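Long-range contacts in biotin binding protein A (Gallus gallus, PDB 2C1S), which binds biotin, seen here as its sulfoxide, in an avidin-type beta barrel that assembles into a tetramer: residues F66-Q71 against T79-Q84; E96-L101 against V117-F122; T29-Y34 against P49-Q54. All coordinates share one frame; numbering follows the deposited sequence.

Contact 1: residues F66-Q71 against T79-Q84; sequences FGFTVQ and TVFVGQ. With BSO (biotin-D-sulfoxide), chain C.
Phe68 and Phe81 meet ring against ring inside a beta hairpin of the eight-stranded avidin barrel, where strand 66-71 runs antiparallel to strand 78-87. The two planes are nearly parallel, 21° apart, but so far slid that the rings barely overlap. What sits over the Phe68 face is the CB of Phe81, a CH-pi contact 3.8 Å from the ring centroid, and at the rims Phe68 CE1 closes to 3.3 Å from Phe81 CD2. With CG held between its own backbone N and carbonyl carbon (chi1 59°), Phe68 leans its ring across toward the partner strand. Val70 CG2 then puts a methyl at the edge of the Phe68 ring, in its plane, and also touches Phe81 CE2 at 3.9 Å. Further along, Phe66 lays a ring face over Gly83 CA, where no side chain intervenes.

This layer forms part of the biotin site. Phe81 CZ lies 3.9 Å from the ligand sulfur S1, and Thr79 OG1 donates to the sulfoxide oxygen O10 of the ligand over a very short 2.5 Å. Behind that hydroxyl stands Trp72, whose NE1 is hydrogen-bonded to the same OG1 and so helps to position it, while the rings of Tyr34 and Trp99 pack on Phe81. On the other face of the sheet Thr69 and Val80 lie side by side, and Val80 packs against Val80 of the second subunit.

Underneath, three hydrogen-bonded pairs carry the backbone: Phe66 with Gly83, Phe68 with Phe81, and Val70 with Thr79. The last is lopsided: Thr79 N reaches Val70 O only weakly, at 3.4 Å, whereas Val70 N meets Thr79 O at 2.8 Å and almost straight (172°).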
loop_
_atom_site.group_PDB
_atom_site.type_symbol
_atom_site.label_atom_id
_atom_site.label_comp_id
_atom_site.label_asym_id
_atom_site.label_seq_id
_atom_site.Cartn_x
_atom_site.Cartn_y
_atom_site.Cartn_z
ATOM N N PHE A 66 -9.070 13.333 -5.761
ATOM C CA PHE A 66 -9.536 12.711 -6.981
ATOM C C PHE A 66 -8.840 11.373 -7.209
ATOM O O PHE A 66 -7.819 11.075 -6.582
ATOM C CB PHE A 66 -9.244 13.633 -8.182
ATOM C CG PHE A 66 -7.793 13.885 -8.414
ATOM C CD1 PHE A 66 -7.107 13.182 -9.394
ATOM C CD2 PHE A 66 -7.112 14.897 -7.691
ATOM C CE1 PHE A 66 -5.737 13.426 -9.642
ATOM C CE2 PHE A 66 -5.736 15.142 -7.926
ATOM C CZ PHE A 66 -5.058 14.425 -8.906
ATOM N N GLY A 67 -9.371 10.577 -8.127
ATOM C CA GLY A 67 -8.810 9.289 -8.412
ATOM C C GLY A 67 -9.085 8.936 -9.853
ATOM O O GLY A 67 -10.046 9.450 -10.467
ATOM N N PHE A 68 -8.271 8.062 -10.407
ATOM C CA PHE A 68 -8.549 7.509 -11.746
ATOM C C PHE A 68 -8.033 6.088 -11.957
ATOM O O PHE A 68 -7.108 5.653 -11.298
ATOM C CB PHE A 68 -8.100 8.447 -12.890
ATOM C CG PHE A 68 -6.629 8.790 -12.894
ATOM C CD1 PHE A 68 -5.710 7.997 -13.576
ATOM C CD2 PHE A 68 -6.177 9.953 -12.253
ATOM C CE1 PHE A 68 -4.370 8.329 -13.595
ATOM C CE2 PHE A 68 -4.829 10.298 -12.286
ATOM C CZ PHE A 68 -3.933 9.486 -12.916
ATOM N N THR A 69 -8.633 5.411 -12.934
ATOM C CA THR A 69 -8.204 4.103 -13.373
ATOM C C THR A 69 -7.585 4.193 -14.749
ATOM O O THR A 69 -8.142 4.852 -15.657
ATOM C CB THR A 69 -9.402 3.124 -13.464
ATOM O OG1 THR A 69 -10.028 3.024 -12.196
ATOM C CG2 THR A 69 -8.950 1.715 -14.012
ATOM N N VAL A 70 -6.435 3.557 -14.910
ATOM C CA VAL A 70 -5.806 3.428 -16.222
ATOM C C VAL A 70 -5.910 2.017 -16.823
ATOM O O VAL A 70 -5.366 1.048 -16.273
ATOM C CB VAL A 70 -4.341 3.847 -16.199
ATOM C CG1 VAL A 70 -3.755 3.752 -17.613
ATOM C CG2 VAL A 70 -4.181 5.247 -15.521
ATOM N N GLN A 71 -6.542 1.932 -17.997
ATOM C CA GLN A 71 -6.714 0.660 -18.698
ATOM C C GLN A 71 -5.608 0.491 -19.742
ATOM O O GLN A 71 -5.759 0.901 -20.903
ATOM C CB GLN A 71 -8.114 0.651 -19.327
ATOM C CG GLN A 71 -8.604 -0.648 -19.981
ATOM C CD GLN A 71 -9.731 -0.334 -20.961
ATOM O OE1 GLN A 71 -9.467 0.260 -22.002
ATOM N NE2 GLN A 71 -10.995 -0.692 -20.612
ATOM N N THR A 79 -4.077 -0.033 -13.368
ATOM C CA THR A 79 -3.571 0.837 -12.293
ATOM C C THR A 79 -4.652 1.782 -11.838
ATOM O O THR A 79 -5.407 2.313 -12.660
ATOM C CB THR A 79 -2.347 1.668 -12.737
ATOM O OG1 THR A 79 -1.296 0.800 -13.109
ATOM C CG2 THR A 79 -1.833 2.584 -11.629
ATOM N N VAL A 80 -4.701 2.033 -10.529
ATOM C CA VAL A 80 -5.496 3.128 -9.994
ATOM C C VAL A 80 -4.582 4.148 -9.310
ATOM O O VAL A 80 -3.628 3.769 -8.606
ATOM C CB VAL A 80 -6.664 2.660 -9.066
ATOM C CG1 VAL A 80 -7.732 1.834 -9.883
ATOM C CG2 VAL A 80 -6.129 1.867 -7.831
ATOM N N PHE A 81 -4.866 5.419 -9.558
ATOM C CA PHE A 81 -4.150 6.537 -8.930
ATOM C C PHE A 81 -5.118 7.331 -8.077
ATOM O O PHE A 81 -6.272 7.581 -8.474
ATOM C CB PHE A 81 -3.606 7.488 -10.004
ATOM C CG PHE A 81 -2.460 6.949 -10.797
ATOM C CD1 PHE A 81 -1.152 7.315 -10.476
ATOM C CD2 PHE A 81 -2.668 6.114 -11.912
ATOM C CE1 PHE A 81 -0.074 6.835 -11.229
ATOM C CE2 PHE A 81 -1.595 5.636 -12.646
ATOM C CZ PHE A 81 -0.287 5.996 -12.314
ATOM N N VAL A 82 -4.667 7.774 -6.918
ATOM C CA VAL A 82 -5.513 8.647 -6.113
ATOM C C VAL A 82 -4.658 9.772 -5.526
ATOM O O VAL A 82 -3.513 9.538 -5.158
ATOM C CB VAL A 82 -6.301 7.851 -5.045
ATOM C CG1 VAL A 82 -5.375 7.316 -3.899
ATOM C CG2 VAL A 82 -7.460 8.673 -4.535
ATOM N N GLY A 83 -5.194 10.995 -5.444
ATOM C CA GLY A 83 -4.336 12.097 -5.007
ATOM C C GLY A 83 -5.034 13.427 -4.748
ATOM O O GLY A 83 -6.254 13.510 -4.581
ATOM N N GLN A 84 -4.214 14.470 -4.725
ATOM C CA GLN A 84 -4.671 15.818 -4.451
ATOM C C GLN A 84 -3.629 16.742 -5.076
ATOM O O GLN A 84 -2.434 16.454 -5.060
ATOM C CB GLN A 84 -4.750 16.059 -2.947
ATOM C CG GLN A 84 -5.382 17.411 -2.483
ATOM C CD GLN A 84 -5.431 17.558 -0.957
ATOM O OE1 GLN A 84 -5.094 16.637 -0.196
ATOM N NE2 GLN A 84 -5.859 18.737 -0.494
HETATM C C11 BSO C . 2.378 -2.563 -16.546
HETATM O O11 BSO C . 3.617 -2.529 -16.728
HETATM O O12 BSO C . 1.773 -3.533 -16.053
HETATM C C10 BSO C . 1.509 -1.360 -16.971
HETATM C C9 BSO C . 2.184 0.030 -16.902
HETATM C C8 BSO C . 2.295 0.455 -15.442
HETATM C C7 BSO C . 3.160 1.728 -15.335
HETATM C C2 BSO C . 3.291 2.127 -13.847
HETATM S S1 BSO C . 1.769 2.719 -13.089
HETATM C C6 BSO C . 2.634 3.374 -11.633
HETATM C C5 BSO C . 3.950 3.960 -12.184
HETATM N N1 BSO C . 3.729 5.369 -12.541
HETATM C C3 BSO C . 3.875 5.543 -13.860
HETATM O O3 BSO C . 3.766 6.659 -14.377
HETATM N N2 BSO C . 4.196 4.424 -14.524
HETATM C C4 BSO C . 4.301 3.290 -13.556
HETATM O O10 BSO C . 1.042 1.472 -12.666
#

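Contact 2: residues E96-L101 against V117-F122; sequences EMAWLL and VGTNVF. With BSO (biotin-D-sulfoxide), chain C.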
loop_
_atom_site.group_PDB
_atom_site.type_symbol
_atom_site.label_atom_id
_atom_site.label_comp_id
_atom_site.label_asym_id
_atom_site.label_seq_id
_atom_site.Cartn_x
_atom_site.Cartn_y
_atom_site.Cartn_z
ATOM N N GLU A 96 0.045 15.211 -6.005
ATOM C CA GLU A 96 0.683 14.211 -5.133
ATOM C C GLU A 96 -0.254 12.995 -5.255
ATOM O O GLU A 96 -1.435 13.109 -4.957
ATOM C CB GLU A 96 0.690 14.684 -3.669
ATOM C CG GLU A 96 1.735 15.768 -3.304
ATOM C CD GLU A 96 3.196 15.276 -3.393
ATOM O OE1 GLU A 96 3.459 14.059 -3.384
ATOM O OE2 GLU A 96 4.114 16.123 -3.448
ATOM N N MET A 97 0.267 11.886 -5.767
ATOM C CA MET A 97 -0.576 10.717 -5.988
ATOM C C MET A 97 0.055 9.444 -5.444
ATOM O O MET A 97 1.298 9.312 -5.371
ATOM C CB MET A 97 -0.822 10.505 -7.482
ATOM C CG MET A 97 -1.463 11.733 -8.196
ATOM S SD MET A 97 -2.465 11.288 -9.594
ATOM C CE MET A 97 -3.943 10.851 -8.698
ATOM N N ALA A 98 -0.819 8.494 -5.092
ATOM C CA ALA A 98 -0.403 7.139 -4.745
ATOM C C ALA A 98 -1.134 6.229 -5.710
ATOM O O ALA A 98 -2.204 6.559 -6.225
ATOM C CB ALA A 98 -0.774 6.768 -3.286
ATOM N N TRP A 99 -0.554 5.075 -5.956
ATOM C CA TRP A 99 -1.120 4.194 -6.968
ATOM C C TRP A 99 -1.021 2.736 -6.556
ATOM O O TRP A 99 -0.180 2.374 -5.712
ATOM C CB TRP A 99 -0.448 4.451 -8.349
ATOM C CG TRP A 99 1.065 4.322 -8.345
ATOM C CD1 TRP A 99 1.965 5.347 -8.379
ATOM C CD2 TRP A 99 1.831 3.111 -8.383
ATOM N NE1 TRP A 99 3.241 4.850 -8.413
ATOM C CE2 TRP A 99 3.195 3.482 -8.410
ATOM C CE3 TRP A 99 1.494 1.739 -8.407
ATOM C CZ2 TRP A 99 4.228 2.551 -8.437
ATOM C CZ3 TRP A 99 2.538 0.803 -8.436
ATOM C CH2 TRP A 99 3.881 1.208 -8.448
ATOM N N LEU A 100 -1.915 1.928 -7.139
ATOM C CA LEU A 100 -1.843 0.475 -7.062
ATOM C C LEU A 100 -1.897 -0.088 -8.468
ATOM O O LEU A 100 -2.747 0.321 -9.259
ATOM C CB LEU A 100 -3.025 -0.096 -6.259
ATOM C CG LEU A 100 -3.193 0.218 -4.767
ATOM C CD1 LEU A 100 -4.563 -0.275 -4.222
ATOM C CD2 LEU A 100 -2.031 -0.362 -3.955
ATOM N N LEU A 101 -0.984 -1.012 -8.752
ATOM C CA LEU A 101 -0.912 -1.671 -10.062
ATOM C C LEU A 101 -1.259 -3.125 -9.824
ATOM O O LEU A 101 -0.558 -3.828 -9.065
ATOM C CB LEU A 101 0.465 -1.514 -10.655
ATOM C CG LEU A 101 0.846 -2.363 -11.896
ATOM C CD1 LEU A 101 -0.015 -2.053 -13.090
ATOM C CD2 LEU A 101 2.332 -2.189 -12.246
ATOM N N VAL A 117 2.369 -1.226 -5.126
ATOM C CA VAL A 117 1.996 0.088 -4.649
ATOM C C VAL A 117 3.166 1.070 -4.828
ATOM O O VAL A 117 4.311 0.693 -4.756
ATOM C CB VAL A 117 1.606 0.046 -3.133
ATOM C CG1 VAL A 117 2.801 -0.422 -2.225
ATOM C CG2 VAL A 117 0.989 1.382 -2.692
ATOM N N GLY A 118 2.856 2.345 -5.019
ATOM C CA GLY A 118 3.907 3.354 -5.119
ATOM C C GLY A 118 3.309 4.748 -5.068
ATOM O O GLY A 118 2.138 4.926 -4.765
ATOM N N THR A 119 4.138 5.749 -5.353
ATOM C CA THR A 119 3.708 7.147 -5.324
ATOM C C THR A 119 4.321 7.856 -6.539
ATOM O O THR A 119 5.347 7.430 -7.043
ATOM C CB THR A 119 4.192 7.876 -4.012
ATOM O OG1 THR A 119 5.638 7.842 -3.953
ATOM C CG2 THR A 119 3.583 7.238 -2.735
ATOM N N ASN A 120 3.673 8.915 -6.978
ATOM C CA ASN A 120 4.169 9.742 -8.077
ATOM C C ASN A 120 3.870 11.174 -7.726
ATOM O O ASN A 120 2.912 11.463 -6.969
ATOM C CB ASN A 120 3.493 9.383 -9.409
ATOM C CG ASN A 120 4.023 8.102 -10.039
ATOM O OD1 ASN A 120 3.245 7.283 -10.492
ATOM N ND2 ASN A 120 5.335 7.932 -10.076
ATOM N N VAL A 121 4.676 12.089 -8.271
ATOM C CA VAL A 121 4.338 13.517 -8.205
ATOM C C VAL A 121 4.288 14.073 -9.632
ATOM O O VAL A 121 5.225 13.858 -10.387
ATOM C CB VAL A 121 5.371 14.333 -7.385
ATOM C CG1 VAL A 121 4.867 15.748 -7.272
ATOM C CG2 VAL A 121 5.569 13.719 -6.007
ATOM N N PHE A 122 3.180 14.718 -9.996
ATOM C CA PHE A 122 3.009 15.281 -11.339
ATOM C C PHE A 122 3.126 16.804 -11.286
ATOM O O PHE A 122 2.684 17.439 -10.328
ATOM C CB PHE A 122 1.637 14.937 -11.913
ATOM C CG PHE A 122 1.433 13.459 -12.233
ATOM C CD1 PHE A 122 1.558 12.994 -13.549
ATOM C CD2 PHE A 122 1.081 12.547 -11.214
ATOM C CE1 PHE A 122 1.345 11.654 -13.857
ATOM C CE2 PHE A 122 0.862 11.212 -11.510
ATOM C CZ PHE A 122 0.991 10.756 -12.824
HETATM C C11 BSO C . 2.378 -2.563 -16.546
HETATM O O11 BSO C . 3.617 -2.529 -16.728
HETATM O O12 BSO C . 1.773 -3.533 -16.053
HETATM C C10 BSO C . 1.509 -1.360 -16.971
HETATM C C9 BSO C . 2.184 0.030 -16.902
HETATM C C8 BSO C . 2.295 0.455 -15.442
HETATM C C7 BSO C . 3.160 1.728 -15.335
HETATM C C2 BSO C . 3.291 2.127 -13.847
HETATM S S1 BSO C . 1.769 2.719 -13.089
HETATM C C6 BSO C . 2.634 3.374 -11.633
HETATM C C5 BSO C . 3.950 3.960 -12.184
HETATM N N1 BSO C . 3.729 5.369 -12.541
HETATM C C3 BSO C . 3.875 5.543 -13.860
HETATM O O3 BSO C . 3.766 6.659 -14.377
HETATM N N2 BSO C . 4.196 4.424 -14.524
HETATM C C4 BSO C . 4.301 3.290 -13.556
HETATM O O10 BSO C . 1.042 1.472 -12.666
HETATM O O HOH W 1 6.435 5.251 -8.606
#
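Trp99 and Asn120 belong to the biotin site of the avidin barrel, and they come from adjacent antiparallel strands, 93-102 and 115-124. The indole of Trp99 is sandwiched: ligand C6 rests 3.2 Å above the plane of the ring, over its centre, and the backbone of Gly118 fills the opposite face. There Gly118 CA makes a CH-pi contact 3.7 Å from the centroid of the six-membered ring, with no side chain to hold the two apart. Having CG between its backbone N and carbonyl carbon (chi1 56°) turns the indole back over the neighbouring strand.

Asn120 crosses obliquely beside it and offers OD1 to ligand N1, a straight bond of 2.8 Å at 171°. The amide is steadied from behind, because its ND2 is hydrogen-bonded to Glu14 OE2. Trp99 NE1 spends its hydrogen on a water 3.2 Å away, lying at the indole edge and in its plane; that water in turn donates to Thr119 O at 2.9 Å, so one molecule bridges the two strands. Deeper in, Met97 SD approaches the Phe122 ring obliquely, 4.8 Å from its centroid, a Met-aromatic contact.

Backbone bonds pair Met97 with Asn120 and Trp99 with Gly118. On the outer face, Glu96 lies alongside Val121 and forms a salt bridge with Arg108 of the second subunit, and Val117 packs on Val117 of the third. Strand 78-87 borders 93-102 on its other flank, while strand 9-13 supplies Trp11 and Asn13 against Phe122.

Contact 3: residues T29-Y34 against P49-Q54; sequences TFSGSY and PLKGAQ. With BSO (biotin-D-sulfoxide), chain C.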
loop_
_atom_site.group_PDB
_atom_site.type_symbol
_atom_site.label_atom_id
_atom_site.label_comp_id
_atom_site.label_asym_id
_atom_site.label_seq_id
_atom_site.Cartn_x
_atom_site.Cartn_y
_atom_site.Cartn_z
ATOM N N THR A 29 -16.674 13.871 -12.958
ATOM C CA THR A 29 -16.050 12.757 -13.626
ATOM C C THR A 29 -15.238 13.285 -14.796
ATOM O O THR A 29 -15.521 14.378 -15.331
ATOM C CB THR A 29 -17.055 11.593 -13.978
ATOM O OG1 THR A 29 -17.963 12.033 -14.956
ATOM C CG2 THR A 29 -17.851 11.208 -12.772
ATOM N N PHE A 30 -14.174 12.570 -15.125
ATOM C CA PHE A 30 -13.315 12.919 -16.246
ATOM C C PHE A 30 -12.719 11.704 -16.935
ATOM O O PHE A 30 -12.743 10.574 -16.415
ATOM C CB PHE A 30 -12.188 13.903 -15.823
ATOM C CG PHE A 30 -11.273 13.352 -14.748
ATOM C CD1 PHE A 30 -10.236 12.479 -15.082
ATOM C CD2 PHE A 30 -11.499 13.660 -13.422
ATOM C CE1 PHE A 30 -9.402 11.944 -14.080
ATOM C CE2 PHE A 30 -10.648 13.133 -12.398
ATOM C CZ PHE A 30 -9.615 12.284 -12.765
ATOM N N SER A 31 -12.168 11.974 -18.113
ATOM C CA SER A 31 -11.476 11.032 -18.944
ATOM C C SER A 31 -10.068 11.565 -19.256
ATOM O O SER A 31 -9.718 12.678 -18.877
ATOM C CB SER A 31 -12.290 10.851 -20.227
ATOM O OG SER A 31 -11.797 9.767 -20.960
ATOM N N GLY A 32 -9.259 10.787 -19.950
ATOM C CA GLY A 32 -7.953 11.253 -20.337
ATOM C C GLY A 32 -7.117 10.194 -20.989
ATOM O O GLY A 32 -7.611 9.128 -21.341
ATOM N N SER A 33 -5.827 10.471 -21.148
ATOM C CA SER A 33 -4.897 9.481 -21.677
ATOM C C SER A 33 -3.610 9.475 -20.851
ATOM O O SER A 33 -3.261 10.492 -20.237
ATOM C CB SER A 33 -4.577 9.739 -23.160
ATOM O OG SER A 33 -4.093 11.064 -23.307
ATOM N N TYR A 34 -2.915 8.346 -20.854
ATOM C CA TYR A 34 -1.746 8.151 -19.992
ATOM C C TYR A 34 -0.670 7.467 -20.784
ATOM O O TYR A 34 -0.879 6.356 -21.317
ATOM C CB TYR A 34 -2.124 7.280 -18.757
ATOM C CG TYR A 34 -1.156 7.441 -17.598
ATOM C CD1 TYR A 34 -1.492 8.258 -16.522
ATOM C CD2 TYR A 34 0.102 6.821 -17.606
ATOM C CE1 TYR A 34 -0.604 8.458 -15.462
ATOM C CE2 TYR A 34 1.033 6.995 -16.523
ATOM C CZ TYR A 34 0.645 7.830 -15.452
ATOM O OH TYR A 34 1.479 8.061 -14.359
ATOM N N PRO A 49 -6.141 4.820 -22.074
ATOM C CA PRO A 49 -7.191 5.646 -21.518
ATOM C C PRO A 49 -7.306 5.582 -20.000
ATOM O O PRO A 49 -7.083 4.519 -19.369
ATOM C CB PRO A 49 -8.465 5.057 -22.143
ATOM C CG PRO A 49 -8.136 3.633 -22.362
ATOM C CD PRO A 49 -6.679 3.609 -22.745
ATOM N N LEU A 50 -7.723 6.703 -19.446
ATOM C CA LEU A 50 -8.072 6.770 -18.048
ATOM C C LEU A 50 -9.485 7.321 -17.844
ATOM O O LEU A 50 -10.045 8.048 -18.700
ATOM C CB LEU A 50 -6.987 7.552 -17.294
ATOM C CG LEU A 50 -6.914 9.060 -17.570
ATOM C CD1 LEU A 50 -7.883 9.802 -16.672
ATOM C CD2 LEU A 50 -5.474 9.576 -17.358
ATOM N N LYS A 51 -10.071 6.963 -16.710
ATOM C CA LYS A 51 -11.372 7.377 -16.322
ATOM C C LYS A 51 -11.301 7.627 -14.852
ATOM O O LYS A 51 -10.805 6.767 -14.099
ATOM C CB LYS A 51 -12.390 6.252 -16.595
ATOM C CG LYS A 51 -12.863 6.205 -17.988
ATOM C CD LYS A 51 -13.831 7.370 -18.302
ATOM C CE LYS A 51 -14.260 7.363 -19.777
ATOM N NZ LYS A 51 -13.155 7.222 -20.782
ATOM N N GLY A 52 -11.796 8.787 -14.430
ATOM C CA GLY A 52 -11.805 9.143 -13.018
ATOM C C GLY A 52 -12.881 10.089 -12.557
ATOM O O GLY A 52 -13.834 10.409 -13.284
ATOM N N ALA A 53 -12.701 10.573 -11.340
ATOM C CA ALA A 53 -13.644 11.477 -10.682
ATOM C C ALA A 53 -12.917 12.289 -9.647
ATOM O O ALA A 53 -12.002 11.786 -8.991
ATOM C CB ALA A 53 -14.763 10.732 -10.023
ATOM N N GLN A 54 -13.369 13.537 -9.482
ATOM C CA GLN A 54 -12.851 14.475 -8.489
ATOM C C GLN A 54 -13.954 15.036 -7.588
ATOM O O GLN A 54 -15.079 15.315 -8.061
ATOM C CB GLN A 54 -12.121 15.630 -9.187
ATOM C CG GLN A 54 -11.486 16.555 -8.183
ATOM C CD GLN A 54 -10.687 17.667 -8.804
ATOM O OE1 GLN A 54 -11.151 18.317 -9.734
ATOM N NE2 GLN A 54 -9.474 17.911 -8.267
HETATM C C11 BSO C . 2.378 -2.563 -16.546
HETATM O O11 BSO C . 3.617 -2.529 -16.728
HETATM O O12 BSO C . 1.773 -3.533 -16.053
HETATM C C10 BSO C . 1.509 -1.360 -16.971
HETATM C C9 BSO C . 2.184 0.030 -16.902
HETATM C C8 BSO C . 2.295 0.455 -15.442
HETATM C C7 BSO C . 3.160 1.728 -15.335
HETATM C C2 BSO C . 3.291 2.127 -13.847
HETATM S S1 BSO C . 1.769 2.719 -13.089
HETATM C C6 BSO C . 2.634 3.374 -11.633
HETATM C C5 BSO C . 3.950 3.960 -12.184
HETATM N N1 BSO C . 3.729 5.369 -12.541
HETATM C C3 BSO C . 3.875 5.543 -13.860
HETATM O O3 BSO C . 3.766 6.659 -14.377
HETATM N N2 BSO C . 4.196 4.424 -14.524
HETATM C C4 BSO C . 4.301 3.290 -13.556
HETATM O O10 BSO C . 1.042 1.472 -12.666
#
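The Phe30 ring has the backbone of Gly52 over one face: Gly52 C sits 3.7 Å above the plane, over the centre, with Gly52 CA making a CH-pi contact. At the edge of the same ring, in its plane, Leu50 CD1 comes to 3.7 Å from Phe30 CE1. The second flat group, Tyr34, is met at its edge by Leu50 CD2, 4.3 Å from Tyr34 CD1, and ligand O3 lies in the plane of the ring. Tyr34 OH donates a 2.7 Å hydrogen bond to that O3.

Leu50 thus touches both rings, one methyl to each. Its CG stands between the backbone N and carbonyl carbon (chi1 70°), which folds the branch over Gly32 and lets the two methyls diverge. With an alanine here instead of Phe30, Leu50 CD1, Phe68 and Ile21 would probably lose the ring they pack on, and a gap would open over Gly52.

The backbone is the antiparallel pairing of two neighbouring barrel strands, 29-35 and 48-54. Gly52 N to Phe30 O is short and straight, 2.8 Å at 175°, whereas Gly32 N to Leu50 O is weak. On the opposite face of the sheet Lys51, bent at chi2 and chi4, curls back until NZ donates to Ser31 OG at 2.9 Å; that hydroxyl makes a further, weak bond to Leu50 O.

The ring of Tyr34 also stands nearly perpendicular to that of Trp72, which would limit its freedom to turn. A hydroxyl so placed donates its hydrogen bond to the ureido carbonyl oxygen and is likely to polarise it, drawing negative charge onto O3, as in avidin.

In the fold
Going from the N terminus, the chain first closes the loop after strand 29-35 with contact 3, then the short turn after 66-71 with contact 1, and finally the longer connection after 93-102 with contact 2. The three follow in series; none nests in or crosses another. Backbone hydrogen bonds knit them edge to edge into one sheet: Thr69 N to Lys51 O joins contacts 3 and 1, and Val82 N to Ala98 O joins contacts 1 and 2. Because the sheet curls shut, contacts 2 and 3, with centres about 15 Å apart, still touch where Phe122 meets Tyr34. All three reach the one bound ligand and the second subunit.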